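Local coordinates for protein PKS (Streptomyces albus, PDB 4OQJ) that probably extends a growing polyketide chain as a ketosynthase of the oxazolomycin assembly line, condensing acyl units carried on acyl carrier protein, at residues Asp86-Gly91 with Phe110-Tyr115; Val308-Gln313 with Phe348-Ala353; Arg391-Ser396 with Lys420-Gly425; Ser613-Val618 with Ala674-Asp679. All coordinates share one frame; numbering follows the deposited sequence. Where two conformers were deposited one is given.

Interaction 1: residues Asp86-Gly91 with Phe110-Tyr115; sequences DKFDAG and FLECAY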
loop_
_atom_site.group_PDB
_atom_site.type_symbol
_atom_site.label_atom_id
_atom_site.label_comp_id
_atom_site.label_asym_id
_atom_site.label_seq_id
_atom_site.Cartn_x
_atom_site.Cartn_y
_atom_site.Cartn_z
ATOM N N ASP A 86 -8.012 -7.911 24.757
ATOM C CA ASP A 86 -8.046 -9.369 24.697
ATOM C C ASP A 86 -9.413 -9.950 24.320
ATOM O O ASP A 86 -9.539 -11.159 24.112
ATOM C CB ASP A 86 -7.626 -9.938 26.056
ATOM C CG ASP A 86 -8.589 -9.546 27.180
ATOM O OD1 ASP A 86 -9.106 -8.410 27.167
ATOM O OD2 ASP A 86 -8.841 -10.382 28.071
ATOM N N LYS A 87 -10.437 -9.100 24.264
ATOM C CA LYS A 87 -11.816 -9.562 24.029
ATOM C C LYS A 87 -12.141 -9.612 22.541
ATOM O O LYS A 87 -11.687 -8.763 21.774
ATOM C CB LYS A 87 -12.815 -8.653 24.746
ATOM C CG LYS A 87 -12.531 -8.457 26.244
ATOM C CD LYS A 87 -12.580 -9.768 27.004
ATOM C CE LYS A 87 -12.567 -9.549 28.529
ATOM N NZ LYS A 87 -11.407 -8.721 28.975
ATOM N N PHE A 88 -12.920 -10.608 22.126
ATOM C CA PHE A 88 -13.250 -10.775 20.705
ATOM C C PHE A 88 -14.452 -11.689 20.508
ATOM O O PHE A 88 -14.522 -12.790 21.077
ATOM C CB PHE A 88 -12.023 -11.312 19.954
ATOM C CG PHE A 88 -12.249 -11.583 18.491
ATOM C CD1 PHE A 88 -12.463 -10.543 17.603
ATOM C CD2 PHE A 88 -12.193 -12.885 18.000
ATOM C CE1 PHE A 88 -12.642 -10.787 16.245
ATOM C CE2 PHE A 88 -12.372 -13.154 16.642
ATOM C CZ PHE A 88 -12.600 -12.103 15.759
ATOM N N ASP A 89 -15.400 -11.229 19.693
ATOM C CA ASP A 89 -16.641 -11.974 19.459
ATOM C C ASP A 89 -16.451 -12.965 18.319
ATOM O O ASP A 89 -16.900 -12.738 17.188
ATOM C CB ASP A 89 -17.792 -11.021 19.145
ATOM C CG ASP A 89 -19.164 -11.701 19.217
ATOM O OD1 ASP A 89 -19.272 -12.952 19.109
ATOM O OD2 ASP A 89 -20.152 -10.963 19.390
ATOM N N ALA A 90 -15.803 -14.075 18.627
ATOM C CA ALA A 90 -15.422 -15.031 17.603
ATOM C C ALA A 90 -16.646 -15.645 16.932
ATOM O O ALA A 90 -16.642 -15.882 15.726
ATOM C CB ALA A 90 -14.551 -16.114 18.199
ATOM N N GLY A 91 -17.696 -15.886 17.710
ATOM C CA GLY A 91 -18.911 -16.485 17.175
ATOM C C GLY A 91 -19.525 -15.658 16.055
ATOM O O GLY A 91 -19.969 -16.188 15.041
ATOM N N PHE A 110 -8.895 -4.799 14.980
ATOM C CA PHE A 110 -9.123 -4.060 13.736
ATOM C C PHE A 110 -10.406 -4.553 13.073
ATOM O O PHE A 110 -11.162 -3.769 12.517
ATOM C CB PHE A 110 -7.984 -4.177 12.726
ATOM C CG PHE A 110 -8.243 -3.354 11.501
ATOM C CD1 PHE A 110 -8.117 -1.966 11.553
ATOM C CD2 PHE A 110 -8.737 -3.930 10.356
ATOM C CE1 PHE A 110 -8.428 -1.193 10.451
ATOM C CE2 PHE A 110 -9.049 -3.164 9.243
ATOM C CZ PHE A 110 -8.888 -1.802 9.285
ATOM N N LEU A 111 -10.635 -5.861 13.129
ATOM C CA LEU A 111 -11.826 -6.458 12.541
ATOM C C LEU A 111 -13.091 -5.929 13.213
ATOM O O LEU A 111 -14.042 -5.532 12.541
ATOM C CB LEU A 111 -11.767 -7.993 12.641
ATOM C CG LEU A 111 -12.997 -8.773 12.156
ATOM C CD1 LEU A 111 -13.464 -8.332 10.738
ATOM C CD2 LEU A 111 -12.711 -10.262 12.159
ATOM N N GLU A 112 -13.114 -5.890 14.539
ATOM C CA GLU A 112 -14.308 -5.370 15.212
ATOM C C GLU A 112 -14.449 -3.877 14.932
ATOM O O GLU A 112 -15.557 -3.383 14.728
ATOM C CB GLU A 112 -14.257 -5.630 16.714
ATOM C CG GLU A 112 -14.574 -7.057 17.094
ATOM C CD GLU A 112 -14.714 -7.251 18.595
ATOM O OE1 GLU A 112 -14.526 -6.274 19.354
ATOM O OE2 GLU A 112 -15.021 -8.379 19.026
ATOM N N CYS A 113 -13.333 -3.154 14.916
ATOM C CA CYS A 113 -13.384 -1.701 14.669
ATOM C C CYS A 113 -13.907 -1.363 13.248
ATOM O O CYS A 113 -14.684 -0.423 13.061
ATOM C CB CYS A 113 -12.003 -1.081 14.872
ATOM S SG CYS A 113 -12.021 0.737 14.868
ATOM N N ALA A 114 -13.475 -2.133 12.255
ATOM C CA ALA A 114 -13.940 -1.943 10.881
ATOM C C ALA A 114 -15.437 -2.216 10.761
ATOM O O ALA A 114 -16.154 -1.486 10.074
ATOM C CB ALA A 114 -13.161 -2.847 9.924
ATOM N N TYR A 115 -15.894 -3.279 11.412
ATOM C CA TYR A 115 -17.311 -3.593 11.492
ATOM C C TYR A 115 -18.067 -2.384 12.050
ATOM O O TYR A 115 -19.064 -1.962 11.480
ATOM C CB TYR A 115 -17.513 -4.837 12.359
ATOM C CG TYR A 115 -18.913 -5.441 12.409
ATOM C CD1 TYR A 115 -19.953 -4.809 13.077
ATOM C CD2 TYR A 115 -19.165 -6.689 11.846
ATOM C CE1 TYR A 115 -21.225 -5.391 13.149
ATOM C CE2 TYR A 115 -20.411 -7.277 11.913
ATOM C CZ TYR A 115 -21.440 -6.629 12.562
ATOM O OH TYR A 115 -22.677 -7.229 12.622
HETATM O O HOH W 1 -13.321 -6.287 21.845
#
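E112 and D89 meet in a buried spot where a helix side chain takes hold of a loop backbone, a worked example of how a carboxylate can serve a main-chain donor as well as a positive charge. The E112 side chain leaves helix 105-121 with CB directed at the loop. Its CG, anti to the carbonyl carbon (chi1 -77°), lies 4.1 Å from CD1 of F88, and the chain then runs on extended, so that the carboxylate arrives beside the loop backbone. CD is just as near to that ring atom. At the tip the two oxygens divide the work. OE2 accepts the backbone N-H of D89 at 3.0 Å, nearly in line with its own C-O bond and with 158° at the hydrogen; it also lies 3.4 Å from CA of F88. OE1 forms a salt bridge with R31. A water lies 2.8 Å from OE1 of E112 and 3.0 Å from O of K87, able to donate to either, though other acceptors compete for its protons. The F88 ring, turned only 22° from the carboxylate plane, presents its edge to L111, whose CD2 packs 4.0 Å from CZ, while A100 of helix 97-102 touches the F88 side chain. The D89 carboxylate is held by E700 N and L92 N. Buried E112 probably remains ionised, its charge balanced by R31 and further stabilised by the peptide N-H of D89.

Interaction 2: residues Val308-Gln313 with Phe348-Ala353; sequences VVAEAQ and FNREGA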
loop_
_atom_site.group_PDB
_atom_site.type_symbol
_atom_site.label_atom_id
_atom_site.label_comp_id
_atom_site.label_asym_id
_atom_site.label_seq_id
_atom_site.Cartn_x
_atom_site.Cartn_y
_atom_site.Cartn_z
ATOM N N VAL A 308 5.858 17.826 2.402
ATOM C CA VAL A 308 4.623 17.057 2.313
ATOM C C VAL A 308 3.428 17.947 2.709
ATOM O O VAL A 308 2.334 17.808 2.158
ATOM C CB VAL A 308 4.681 15.778 3.171
ATOM C CG1 VAL A 308 4.392 16.075 4.643
ATOM C CG2 VAL A 308 3.704 14.766 2.637
ATOM N N VAL A 309 3.643 18.902 3.610
ATOM C CA VAL A 309 2.560 19.810 3.997
ATOM C C VAL A 309 2.172 20.711 2.821
ATOM O O VAL A 309 0.990 20.858 2.480
ATOM C CB VAL A 309 2.962 20.656 5.215
ATOM C CG1 VAL A 309 1.938 21.775 5.502
ATOM C CG2 VAL A 309 3.106 19.757 6.420
ATOM N N ALA A 310 3.176 21.298 2.183
ATOM C CA ALA A 310 2.935 22.140 1.023
ATOM C C ALA A 310 2.251 21.340 -0.083
ATOM O O ALA A 310 1.312 21.821 -0.709
ATOM C CB ALA A 310 4.258 22.745 0.523
ATOM N N GLU A 311 2.711 20.114 -0.309
ATOM C CA GLU A 311 2.190 19.262 -1.379
ATOM C C GLU A 311 0.725 18.941 -1.142
ATOM O O GLU A 311 -0.086 18.937 -2.062
ATOM C CB GLU A 311 2.992 17.952 -1.490
ATOM C CG GLU A 311 2.583 17.087 -2.683
ATOM C CD GLU A 311 3.329 15.751 -2.780
ATOM O OE1 GLU A 311 4.386 15.577 -2.143
ATOM O OE2 GLU A 311 2.851 14.869 -3.513
ATOM N N ALA A 312 0.378 18.668 0.106
ATOM C CA ALA A 312 -1.022 18.370 0.443
ATOM C C ALA A 312 -1.923 19.585 0.199
ATOM O O ALA A 312 -3.016 19.455 -0.363
ATOM C CB ALA A 312 -1.130 17.917 1.890
ATOM N N GLN A 313 -1.469 20.766 0.606
ATOM C CA GLN A 313 -2.253 21.976 0.403
ATOM C C GLN A 313 -2.436 22.272 -1.087
ATOM O O GLN A 313 -3.519 22.674 -1.518
ATOM C CB GLN A 313 -1.596 23.171 1.098
ATOM C CG GLN A 313 -1.655 23.094 2.600
ATOM C CD GLN A 313 -0.972 24.265 3.277
ATOM O OE1 GLN A 313 -0.346 25.096 2.625
ATOM N NE2 GLN A 313 -1.091 24.333 4.593
ATOM N N PHE A 348 3.813 27.027 5.316
ATOM C CA PHE A 348 2.721 27.982 5.376
ATOM C C PHE A 348 3.127 29.341 4.796
ATOM O O PHE A 348 2.298 30.017 4.194
ATOM C CB PHE A 348 2.210 28.137 6.821
ATOM C CG PHE A 348 1.142 27.129 7.198
ATOM C CD1 PHE A 348 1.391 25.766 7.130
ATOM C CD2 PHE A 348 -0.112 27.551 7.618
ATOM C CE1 PHE A 348 0.401 24.838 7.473
ATOM C CE2 PHE A 348 -1.098 26.637 7.964
ATOM C CZ PHE A 348 -0.842 25.276 7.889
ATOM N N ASN A 349 4.397 29.714 4.947
ATOM C CA ASN A 349 4.882 31.028 4.500
ATOM C C ASN A 349 5.447 31.016 3.082
ATOM O O ASN A 349 6.032 32.000 2.637
ATOM C CB ASN A 349 5.974 31.553 5.443
ATOM C CG ASN A 349 5.449 31.908 6.824
ATOM O OD1 ASN A 349 4.299 32.326 6.984
ATOM N ND2 ASN A 349 6.304 31.756 7.830
ATOM N N ARG A 350 5.290 29.902 2.374
ATOM C CA ARG A 350 6.011 29.705 1.121
ATOM C C ARG A 350 5.601 30.679 0.006
ATOM O O ARG A 350 6.386 30.944 -0.901
ATOM C CB ARG A 350 5.831 28.264 0.636
ATOM C CG ARG A 350 4.438 27.932 0.091
ATOM C CD ARG A 350 4.306 26.436 -0.245
ATOM N NE ARG A 350 2.990 26.116 -0.809
ATOM C CZ ARG A 350 1.897 25.884 -0.085
ATOM N NH1 ARG A 350 1.944 25.930 1.241
ATOM N NH2 ARG A 350 0.748 25.609 -0.683
ATOM N N GLU A 351 4.384 31.211 0.075
ATOM C CA GLU A 351 3.851 32.043 -1.007
ATOM C C GLU A 351 4.055 33.536 -0.746
ATOM O O GLU A 351 3.416 34.376 -1.377
ATOM C CB GLU A 351 2.362 31.750 -1.217
ATOM N N GLY A 352 4.952 33.863 0.178
ATOM C CA GLY A 352 5.269 35.247 0.468
ATOM C C GLY A 352 6.006 35.399 1.781
ATOM O O GLY A 352 7.032 34.754 2.010
ATOM N N ALA A 353 5.482 36.269 2.640
ATOM C CA ALA A 353 6.038 36.478 3.970
ATOM C C ALA A 353 5.118 35.863 5.021
ATOM O O ALA A 353 4.239 35.053 4.697
ATOM C CB ALA A 353 6.249 37.970 4.235
#
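Helix 302-316 passes the point where helix 336-348 gives way to a type I turn, N349 to G352, and the backbones come nearest at A310 and F348, with CA atoms 7.3 Å apart. F348 and R350 of 348-353 reach back across this gap and treat Q313 differently. The Q313 chain is extended beyond CG and splits its amide between them: NE2 sits over one face of the F348 ring, 3.3 Å from CE1, with amide and ring planes 69° apart, whereas OE1 accepts a hydrogen bond from NH1 of R350 at 2.8 Å. That bond is nearly straight, 168° at the hydrogen, and lies in the guanidinium plane, although the donor is tilted from the carbonyl plane of Q313. R350 gets there by running extended from CG to NE, its aliphatic part passing A310, where CB lies 3.8 Å from CD and rests against one guanidinium face. On the apolar side, CG1 of V309 packs 4.0 Å from CE1 of F348, a ring that also meets F413 edge-to-face. Because NH1 also donates to the carbonyl of A347 and NH2 pairs with E314, the arginine is held in several directions, and its charge would probably polarise the amide of Q313.

Interaction 3: residues Arg391-Ser396 with Lys420-Gly425; sequences RTLVPS and KEWPAG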
loop_
_atom_site.group_PDB
_atom_site.type_symbol
_atom_site.label_atom_id
_atom_site.label_comp_id
_atom_site.label_asym_id
_atom_site.label_seq_id
_atom_site.Cartn_x
_atom_site.Cartn_y
_atom_site.Cartn_z
ATOM N N ARG A 391 -17.626 21.885 15.270
ATOM C CA ARG A 391 -17.195 23.295 15.178
ATOM C C ARG A 391 -16.693 23.787 16.528
ATOM O O ARG A 391 -17.072 24.858 17.035
ATOM C CB ARG A 391 -18.331 24.176 14.645
ATOM C CG ARG A 391 -18.497 24.066 13.120
ATOM C CD ARG A 391 -19.914 23.695 12.685
ATOM N NE ARG A 391 -20.798 24.861 12.576
ATOM C CZ ARG A 391 -21.102 25.496 11.441
ATOM N NH1 ARG A 391 -20.604 25.099 10.273
ATOM N NH2 ARG A 391 -21.919 26.541 11.474
ATOM N N THR A 392 -15.815 22.975 17.097
ATOM C CA THR A 392 -15.297 23.190 18.432
ATOM C C THR A 392 -13.804 22.874 18.494
ATOM O O THR A 392 -13.371 21.777 18.121
ATOM C CB THR A 392 -16.058 22.312 19.436
ATOM O OG1 THR A 392 -17.456 22.651 19.395
ATOM C CG2 THR A 392 -15.518 22.492 20.833
ATOM N N LEU A 393 -13.015 23.840 18.952
ATOM C CA LEU A 393 -11.609 23.606 19.222
ATOM C C LEU A 393 -11.493 22.964 20.591
ATOM O O LEU A 393 -12.324 23.243 21.460
ATOM C CB LEU A 393 -10.810 24.911 19.182
ATOM C CG LEU A 393 -10.691 25.665 17.853
ATOM C CD1 LEU A 393 -10.022 27.030 18.071
ATOM C CD2 LEU A 393 -9.918 24.862 16.831
ATOM N N VAL A 394 -10.469 22.134 20.788
ATOM C CA VAL A 394 -10.212 21.503 22.079
ATOM C C VAL A 394 -8.747 21.688 22.500
ATOM O O VAL A 394 -7.893 21.991 21.666
ATOM C CB VAL A 394 -10.543 19.992 22.066
ATOM C CG1 VAL A 394 -12.002 19.744 21.657
ATOM C CG2 VAL A 394 -9.575 19.233 21.142
ATOM N N PRO A 395 -8.455 21.510 23.801
ATOM C CA PRO A 395 -7.106 21.757 24.309
ATOM C C PRO A 395 -6.071 20.749 23.833
ATOM O O PRO A 395 -6.383 19.577 23.608
ATOM C CB PRO A 395 -7.266 21.640 25.830
ATOM C CG PRO A 395 -8.705 21.814 26.095
ATOM C CD PRO A 395 -9.401 21.244 24.897
ATOM N N SER A 396 -4.848 21.244 23.676
ATOM C CA SER A 396 -3.654 20.423 23.651
ATOM C C SER A 396 -3.121 20.457 25.085
ATOM O O SER A 396 -2.990 21.529 25.663
ATOM C CB SER A 396 -2.642 20.974 22.642
ATOM O OG SER A 396 -1.611 20.038 22.376
ATOM N N LYS A 420 -13.534 25.595 22.996
ATOM C CA LYS A 420 -14.339 26.755 22.632
ATOM C C LYS A 420 -14.796 26.665 21.199
ATOM O O LYS A 420 -14.286 25.839 20.424
ATOM C CB LYS A 420 -13.545 28.045 22.836
ATOM C CG LYS A 420 -12.303 28.152 21.960
ATOM C CD LYS A 420 -11.788 29.583 21.957
ATOM C CE LYS A 420 -10.673 29.756 20.963
ATOM N NZ LYS A 420 -10.066 31.106 21.056
ATOM N N GLU A 421 -15.740 27.525 20.844
ATOM C CA GLU A 421 -16.252 27.540 19.487
ATOM C C GLU A 421 -15.101 27.780 18.527
ATOM O O GLU A 421 -14.191 28.572 18.798
ATOM C CB GLU A 421 -17.328 28.614 19.283
ATOM C CG GLU A 421 -18.039 28.482 17.927
ATOM C CD GLU A 421 -18.894 29.684 17.569
ATOM O OE1 GLU A 421 -19.223 30.483 18.473
ATOM O OE2 GLU A 421 -19.238 29.829 16.374
ATOM N N TRP A 422 -15.144 27.052 17.419
ATOM C CA TRP A 422 -14.191 27.210 16.341
ATOM C C TRP A 422 -14.701 28.379 15.508
ATOM O O TRP A 422 -15.757 28.265 14.884
ATOM C CB TRP A 422 -14.106 25.908 15.534
ATOM C CG TRP A 422 -13.009 25.844 14.526
ATOM C CD1 TRP A 422 -12.419 26.889 13.869
ATOM C CD2 TRP A 422 -12.365 24.658 14.056
ATOM N NE1 TRP A 422 -11.448 26.420 13.016
ATOM C CE2 TRP A 422 -11.393 25.055 13.116
ATOM C CE3 TRP A 422 -12.517 23.298 14.340
ATOM C CZ2 TRP A 422 -10.579 24.136 12.453
ATOM C CZ3 TRP A 422 -11.716 22.388 13.685
ATOM C CH2 TRP A 422 -10.750 22.810 12.753
ATOM N N PRO A 423 -13.993 29.527 15.534
ATOM C CA PRO A 423 -14.561 30.703 14.865
ATOM C C PRO A 423 -14.770 30.482 13.369
ATOM O O PRO A 423 -13.966 29.811 12.713
ATOM C CB PRO A 423 -13.509 31.799 15.116
ATOM C CG PRO A 423 -12.698 31.314 16.268
ATOM C CD PRO A 423 -12.673 29.824 16.125
ATOM N N ALA A 424 -15.863 31.021 12.846
ATOM C CA ALA A 424 -16.103 31.013 11.412
ATOM C C ALA A 424 -15.059 31.883 10.699
ATOM O O ALA A 424 -14.502 32.804 11.295
ATOM C CB ALA A 424 -17.510 31.509 11.113
ATOM N N GLY A 425 -14.798 31.580 9.431
ATOM C CA GLY A 425 -13.850 32.335 8.631
ATOM C C GLY A 425 -14.419 32.639 7.256
ATOM O O GLY A 425 -15.589 32.361 6.987
#
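L393 and W422 form the closely packed part of this contact, and the arrangement illustrates how a very short ladder can gain hold from one hydrophobic face. The CD2 methyl of L393 sits over the indole, 3.9 Å from the centroid of the five-membered ring and 19° off its normal, a CH-pi contact. W422 has CG anti to its own backbone N (chi1 -171°), which brings one face of the indole against the leucine; its NE1 donates to OG of S324, and M387 and L388 of helix 376-390 pack on the same side chain. The backbones are joined beside it. L393 and K420 make a hydrogen-bonded antiparallel pair, with N of L393 2.8 Å from O of K420 and N of K420 3.1 Å from O of L393. T392 and E421 form the neighbouring non-hydrogen-bonded pair, and past it N of W422 donates to O of R391 at 2.9 Å.

The outer side is looser. K420 lies alongside L393 and touches it through its aliphatic chain, CE to CD1 at 4.0 Å, while its ammonium has a weak, long ion pair with E418. The CB of E421 points away from the other strand, and its CG merely approaches O of R391; P423 contributes a marginal touch to L393. The guanidinium of R391 turns outward to a salt bridge with E449.

R391, with positive phi, is the C-prime residue of a Schellman motif closing helix 376-390, so the chain passes directly from helix end into a two-stranded antiparallel ribbon within the ketosynthase domain.

Interaction 4: residues Ser613-Val618 with Ala674-Asp679; sequences STAPVV and AGDTVD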
loop_
_atom_site.group_PDB
_atom_site.type_symbol
_atom_site.label_atom_id
_atom_site.label_comp_id
_atom_site.label_asym_id
_atom_site.label_seq_id
_atom_site.Cartn_x
_atom_site.Cartn_y
_atom_site.Cartn_z
ATOM N N SER A 613 -40.887 -11.424 0.486
ATOM C CA SER A 613 -41.411 -12.466 1.360
ATOM C C SER A 613 -41.492 -13.785 0.620
ATOM O O SER A 613 -41.890 -13.823 -0.549
ATOM C CB SER A 613 -42.798 -12.112 1.888
ATOM O OG SER A 613 -43.334 -13.210 2.613
ATOM N N THR A 614 -41.138 -14.864 1.310
ATOM C CA THR A 614 -41.251 -16.197 0.734
ATOM C C THR A 614 -42.138 -17.076 1.619
ATOM O O THR A 614 -42.197 -18.292 1.439
ATOM C CB THR A 614 -39.855 -16.842 0.524
ATOM O OG1 THR A 614 -39.105 -16.836 1.746
ATOM C CG2 THR A 614 -39.080 -16.073 -0.534
ATOM N N ALA A 615 -42.845 -16.443 2.555
ATOM C CA ALA A 615 -43.835 -17.127 3.387
ATOM C C ALA A 615 -44.977 -17.697 2.539
ATOM O O ALA A 615 -45.568 -16.975 1.745
ATOM C CB ALA A 615 -44.393 -16.178 4.418
ATOM N N PRO A 616 -45.301 -18.988 2.715
ATOM C CA PRO A 616 -46.454 -19.538 1.990
ATOM C C PRO A 616 -47.764 -18.836 2.320
ATOM O O PRO A 616 -47.987 -18.421 3.463
ATOM C CB PRO A 616 -46.506 -21.002 2.454
ATOM C CG PRO A 616 -45.150 -21.304 2.948
ATOM C CD PRO A 616 -44.588 -20.021 3.489
ATOM N N VAL A 617 -48.607 -18.701 1.304
ATOM C CA VAL A 617 -49.966 -18.236 1.472
ATOM C C VAL A 617 -50.857 -19.453 1.644
ATOM O O VAL A 617 -50.892 -20.323 0.774
ATOM C CB VAL A 617 -50.447 -17.395 0.268
ATOM C CG1 VAL A 617 -51.911 -17.000 0.426
ATOM C CG2 VAL A 617 -49.578 -16.152 0.104
ATOM N N VAL A 618 -51.566 -19.511 2.769
ATOM C CA VAL A 618 -52.569 -20.549 3.014
ATOM C C VAL A 618 -53.982 -19.985 2.853
ATOM O O VAL A 618 -54.375 -19.028 3.532
ATOM C CB VAL A 618 -52.414 -21.159 4.423
ATOM C CG1 VAL A 618 -53.464 -22.250 4.672
ATOM C CG2 VAL A 618 -51.024 -21.730 4.594
ATOM N N ALA A 674 -39.542 -13.714 12.475
ATOM C CA ALA A 674 -39.696 -15.164 12.492
ATOM C C ALA A 674 -38.868 -15.842 11.399
ATOM O O ALA A 674 -38.932 -17.062 11.228
ATOM C CB ALA A 674 -41.171 -15.530 12.342
ATOM N N GLY A 675 -38.106 -15.049 10.651
ATOM C CA GLY A 675 -37.156 -15.586 9.686
ATOM C C GLY A 675 -37.531 -15.451 8.219
ATOM O O GLY A 675 -36.822 -15.940 7.346
ATOM N N ASP A 676 -38.642 -14.790 7.930
ATOM C CA ASP A 676 -39.032 -14.580 6.548
ATOM C C ASP A 676 -38.006 -13.678 5.866
ATOM O O ASP A 676 -37.299 -12.916 6.514
ATOM C CB ASP A 676 -40.426 -13.958 6.461
ATOM C CG ASP A 676 -41.019 -14.020 5.060
ATOM O OD1 ASP A 676 -40.514 -14.796 4.223
ATOM O OD2 ASP A 676 -42.013 -13.299 4.802
ATOM N N THR A 677 -37.943 -13.764 4.548
ATOM C CA THR A 677 -37.041 -12.930 3.775
ATOM C C THR A 677 -37.693 -11.576 3.477
ATOM O O THR A 677 -38.881 -11.506 3.148
ATOM C CB THR A 677 -36.680 -13.640 2.466
ATOM O OG1 THR A 677 -37.885 -14.041 1.792
ATOM C CG2 THR A 677 -35.880 -14.892 2.751
ATOM N N VAL A 678 -36.924 -10.504 3.605
ATOM C CA VAL A 678 -37.359 -9.186 3.154
ATOM C C VAL A 678 -36.216 -8.533 2.396
ATOM O O VAL A 678 -35.077 -8.549 2.843
ATOM C CB VAL A 678 -37.783 -8.263 4.313
ATOM C CG1 VAL A 678 -38.144 -6.873 3.786
ATOM C CG2 VAL A 678 -38.942 -8.852 5.076
ATOM N N ASP A 679 -36.522 -7.962 1.245
ATOM C CA ASP A 679 -35.529 -7.211 0.514
ATOM C C ASP A 679 -35.711 -5.758 0.894
ATOM O O ASP A 679 -36.546 -5.058 0.331
ATOM C CB ASP A 679 -35.666 -7.415 -0.992
ATOM C CG ASP A 679 -34.520 -6.782 -1.762
ATOM O OD1 ASP A 679 -33.907 -5.818 -1.244
ATOM O OD2 ASP A 679 -34.231 -7.250 -2.881
HETATM O O HOH W 2 -40.095 -17.437 4.671
#
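S613 and T614 meet the carboxylate of D676 with a hydroxyl and a backbone N-H, an instance of one acidic side chain binding a turn through both its oxygens. Hydrogen bonds to the carboxylate carry the contact. OG of S613 donates to OD2 of D676 at 2.6 Å, and N of T614 donates to OD1 at 3.0 Å with 165° at the hydrogen; each oxygen uses its syn lone pair. CG of D676 lies anti to the backbone N (chi1 -166°), which sends the carboxylate across to the turn, while OD1 also takes a weak bond from N of T677 in its own segment.

Hydroxyl contacts form a second group. OG1 of T614 and OG1 of T677 stand 3.1 Å apart, and T677 OG1 also bonds to the carbonyl of G612. A water bridges the threonine to the acid, donating to OD1 of D676 at 2.7 Å and lying 3.1 Å from OG1 of T614.

Within 613-618 the serine also closes a turn. OG of S613 accepts the backbone N-H of A615, with O to N 3.3 Å, making an ST turn, and CA of S613 makes a CA-H...O contact with O of T677 at 3.2 Å. The methyl of A615 lies beside the carboxylate, and L671 of helix 660-673 also packs against the D676 side chain. With this many donors around it, D676 is probably ionised, binding the turn before strand 617-618 to the loop after helix 660-673.

Overall arrangement
The four contacts follow one another along the chain without touching; interactions 2 and 3 lie closest, about 11 Å between nearest atoms. Interactions 1 to 3 belong to the ketosynthase domain; interaction 4 lies on the opposite side of the chain's centre from interactions 2 and 3. Interactions 1 and 2 are buried helix-to-loop contacts, but a carboxylate receives a peptide N-H in the first and an arginine grips an amide in the second. Interaction 3, partly buried, relies on backbone pairing and a leucine over an indole. Interaction 4, at the surface, joins two loops, one leading to strand 617-618 and one after helix 660-673; it is almost wholly polar and, like interaction 1, has a water between its segments.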